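Phosphate transporter (Thermotoga maritima MSB8, PDB 6L85) probably imports phosphate across the membrane, coupling its uptake to sodium ions, as a bacterial relative of the human SLC20 carriers. Local coordinates at residues 1-6 against 267-272. Residues are numbered along the deposited sequence; the frame is centred on the assembly and turned at random.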
ATOM      1  N   MET B   1      -0.578 -35.400  -4.649  1.00 70.36           N
ATOM      2  CA  MET B   1      -0.822 -33.984  -4.844  1.00 64.31           C
ATOM      3  C   MET B   1      -1.960 -33.751  -5.833  1.00 66.31           C
ATOM      4  O   MET B   1      -2.280 -32.600  -6.161  1.00 65.19           O
ATOM      5  CB  MET B   1       0.446 -33.270  -5.315  1.00 68.55           C
ATOM      6  CG  MET B   1       1.261 -32.653  -4.167  1.00 79.59           C
ATOM      7  SD  MET B   1       2.344 -31.295  -4.677  1.00112.03           S
ATOM      8  CE  MET B   1       3.253 -30.994  -3.156  1.00 88.24           C
ATOM      9  N   THR B   2      -2.587 -34.834  -6.305  1.00 59.13           N
ATOM     10  CA  THR B   2      -3.822 -34.665  -7.067  1.00 60.56           C
ATOM     11  C   THR B   2      -4.875 -33.939  -6.230  1.00 57.03           C
ATOM     12  O   THR B   2      -5.589 -33.060  -6.736  1.00 56.46           O
ATOM     13  CB  THR B   2      -4.354 -36.020  -7.549  1.00 60.94           C
ATOM     14  OG1 THR B   2      -3.420 -36.607  -8.463  1.00 66.18           O
ATOM     15  CG2 THR B   2      -5.674 -35.842  -8.290  1.00 57.50           C
ATOM     16  N   ILE B   3      -4.973 -34.280  -4.940  1.00 53.58           N
ATOM     17  CA  ILE B   3      -5.928 -33.580  -4.084  1.00 54.90           C
ATOM     18  C   ILE B   3      -5.568 -32.101  -3.973  1.00 48.11           C
ATOM     19  O   ILE B   3      -6.459 -31.247  -3.915  1.00 49.51           O
ATOM     20  CB  ILE B   3      -6.044 -34.255  -2.697  1.00 49.85           C
ATOM     21  CG1 ILE B   3      -7.214 -33.650  -1.920  1.00 55.69           C
ATOM     22  CG2 ILE B   3      -4.802 -34.036  -1.874  1.00 49.24           C
ATOM     23  CD1 ILE B   3      -8.544 -34.223  -2.297  1.00 57.81           C
ATOM     24  N   LEU B   4      -4.272 -31.766  -3.983  1.00 51.03           N
ATOM     25  CA  LEU B   4      -3.875 -30.359  -3.947  1.00 48.24           C
ATOM     26  C   LEU B   4      -4.293 -29.633  -5.220  1.00 51.95           C
ATOM     27  O   LEU B   4      -4.750 -28.485  -5.167  1.00 50.86           O
ATOM     28  CB  LEU B   4      -2.369 -30.242  -3.732  1.00 56.20           C
ATOM     29  CG  LEU B   4      -1.925 -30.629  -2.319  1.00 58.61           C
ATOM     30  CD1 LEU B   4      -0.478 -30.221  -2.029  1.00 53.78           C
ATOM     31  CD2 LEU B   4      -2.876 -30.008  -1.319  1.00 49.36           C
ATOM     32  N   ILE B   5      -4.174 -30.300  -6.368  1.00 51.94           N
ATOM     33  CA  ILE B   5      -4.568 -29.696  -7.635  1.00 51.26           C
ATOM     34  C   ILE B   5      -6.068 -29.455  -7.666  1.00 46.12           C
ATOM     35  O   ILE B   5      -6.536 -28.393  -8.109  1.00 46.60           O
ATOM     36  CB  ILE B   5      -4.123 -30.593  -8.803  1.00 51.65           C
ATOM     37  CG1 ILE B   5      -2.598 -30.581  -8.913  1.00 57.34           C
ATOM     38  CG2 ILE B   5      -4.797 -30.158 -10.106  1.00 48.19           C
ATOM     39  CD1 ILE B   5      -2.008 -31.875  -9.456  1.00 59.50           C
ATOM     40  N   ILE B   6      -6.846 -30.446  -7.219  1.00 46.32           N
ATOM     41  CA  ILE B   6      -8.298 -30.294  -7.192  1.00 47.68           C
ATOM     42  C   ILE B   6      -8.694 -29.183  -6.228  1.00 40.92           C
ATOM     43  O   ILE B   6      -9.593 -28.390  -6.516  1.00 43.33           O
ATOM     44  CB  ILE B   6      -8.968 -31.637  -6.841  1.00 51.05           C
ATOM     45  CG1 ILE B   6      -8.870 -32.595  -8.035  1.00 55.24           C
ATOM     46  CG2 ILE B   6     -10.424 -31.455  -6.451  1.00 45.07           C
ATOM     47  CD1 ILE B   6      -9.149 -34.045  -7.676  1.00 60.89           C
ATOM     48  N   ALA B 267      -7.156 -24.035   2.754  1.00 36.78           N
ATOM     49  CA  ALA B 267      -6.185 -24.210   3.834  1.00 38.08           C
ATOM     50  C   ALA B 267      -6.427 -25.508   4.601  1.00 43.14           C
ATOM     51  O   ALA B 267      -5.476 -26.185   5.006  1.00 37.22           O
ATOM     52  CB  ALA B 267      -6.241 -23.033   4.812  1.00 34.98           C
ATOM     53  N   ALA B 268      -7.690 -25.857   4.841  1.00 37.39           N
ATOM     54  CA  ALA B 268      -7.952 -27.091   5.570  1.00 41.46           C
ATOM     55  C   ALA B 268      -7.429 -28.286   4.782  1.00 41.61           C
ATOM     56  O   ALA B 268      -6.819 -29.208   5.354  1.00 38.80           O
ATOM     57  CB  ALA B 268      -9.446 -27.228   5.880  1.00 32.78           C
ATOM     58  N   VAL B 269      -7.627 -28.269   3.460  1.00 35.03           N
ATOM     59  CA  VAL B 269      -7.095 -29.362   2.636  1.00 38.26           C
ATOM     60  C   VAL B 269      -5.565 -29.390   2.676  1.00 43.39           C
ATOM     61  O   VAL B 269      -4.950 -30.459   2.819  1.00 37.89           O
ATOM     62  CB  VAL B 269      -7.613 -29.253   1.194  1.00 37.69           C
ATOM     63  CG1 VAL B 269      -6.974 -30.313   0.337  1.00 40.22           C
ATOM     64  CG2 VAL B 269      -9.152 -29.370   1.172  1.00 36.68           C
ATOM     65  N   MET B 270      -4.928 -28.219   2.545  1.00 39.28           N
ATOM     66  CA  MET B 270      -3.468 -28.154   2.611  1.00 37.90           C
ATOM     67  C   MET B 270      -2.946 -28.631   3.966  1.00 37.88           C
ATOM     68  O   MET B 270      -1.933 -29.328   4.036  1.00 35.68           O
ATOM     69  CB  MET B 270      -2.986 -26.729   2.332  1.00 31.01           C
ATOM     70  CG  MET B 270      -3.332 -26.244   0.911  1.00 40.07           C
ATOM     71  SD  MET B 270      -2.848 -24.529   0.651  1.00 45.61           S
ATOM     72  CE  MET B 270      -1.068 -24.722   0.875  1.00 38.98           C
ATOM     73  N   ILE B 271      -3.604 -28.229   5.054  1.00 39.03           N
ATOM     74  CA  ILE B 271      -3.140 -28.599   6.379  1.00 39.79           C
ATOM     75  C   ILE B 271      -3.255 -30.101   6.568  1.00 42.52           C
ATOM     76  O   ILE B 271      -2.350 -30.728   7.126  1.00 44.67           O
ATOM     77  CB  ILE B 271      -3.905 -27.821   7.464  1.00 45.17           C
ATOM     78  CG1 ILE B 271      -3.498 -26.349   7.461  1.00 45.26           C
ATOM     79  CG2 ILE B 271      -3.601 -28.378   8.830  1.00 47.05           C
ATOM     80  CD1 ILE B 271      -4.486 -25.449   8.206  1.00 42.96           C
ATOM     81  N   VAL B 272      -4.338 -30.716   6.075  1.00 40.36           N
ATOM     82  CA  VAL B 272      -4.442 -32.167   6.234  1.00 42.12           C
ATOM     83  C   VAL B 272      -3.385 -32.879   5.377  1.00 48.76           C
ATOM     84  O   VAL B 272      -2.677 -33.774   5.866  1.00 44.37           O
ATOM     85  CB  VAL B 272      -5.877 -32.660   5.947  1.00 44.61           C
ATOM     86  CG1 VAL B 272      -5.950 -34.192   5.949  1.00 39.99           C
ATOM     87  CG2 VAL B 272      -6.849 -32.138   7.012  1.00 43.05           C
TER
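An antiparallel helix pair brings I3 and L4, in the first turn of helix 2-32, against V269 and M270 in the second half of helix 260-275. The segment axes run at 170° and come no nearer than 10.1 Å, a wide spacing bridged by aliphatic side chains, with no hydrogen bond across. Register is set at L4 and M270, whose CA atoms lie 6.9 Å apart. The nearest approach is I3 CG1 to V269 CG1, 4.0 Å, where the two branched side chains meet at a slant. The I3 methylene and the V269 methyl get there the same way: each lies anti to its own backbone N (chi1 -170° and 176°). L4 starts out beside the interface but bends its end inward, so that CD2 lies 4.4 Å from V269 CG1 and equally far from M270 CG. CD2 is as far again from M270 CA, so it lies loosely over the base of that side chain. Only 127 Å² is buried in all, which marks a light, purely apolar contact, and its centre lies about 25 Å from the centre of the chain. Helix 76-99 joins both partners, L84 touching I3 and A83 touching V269, while P285, in a loop, packs on M270.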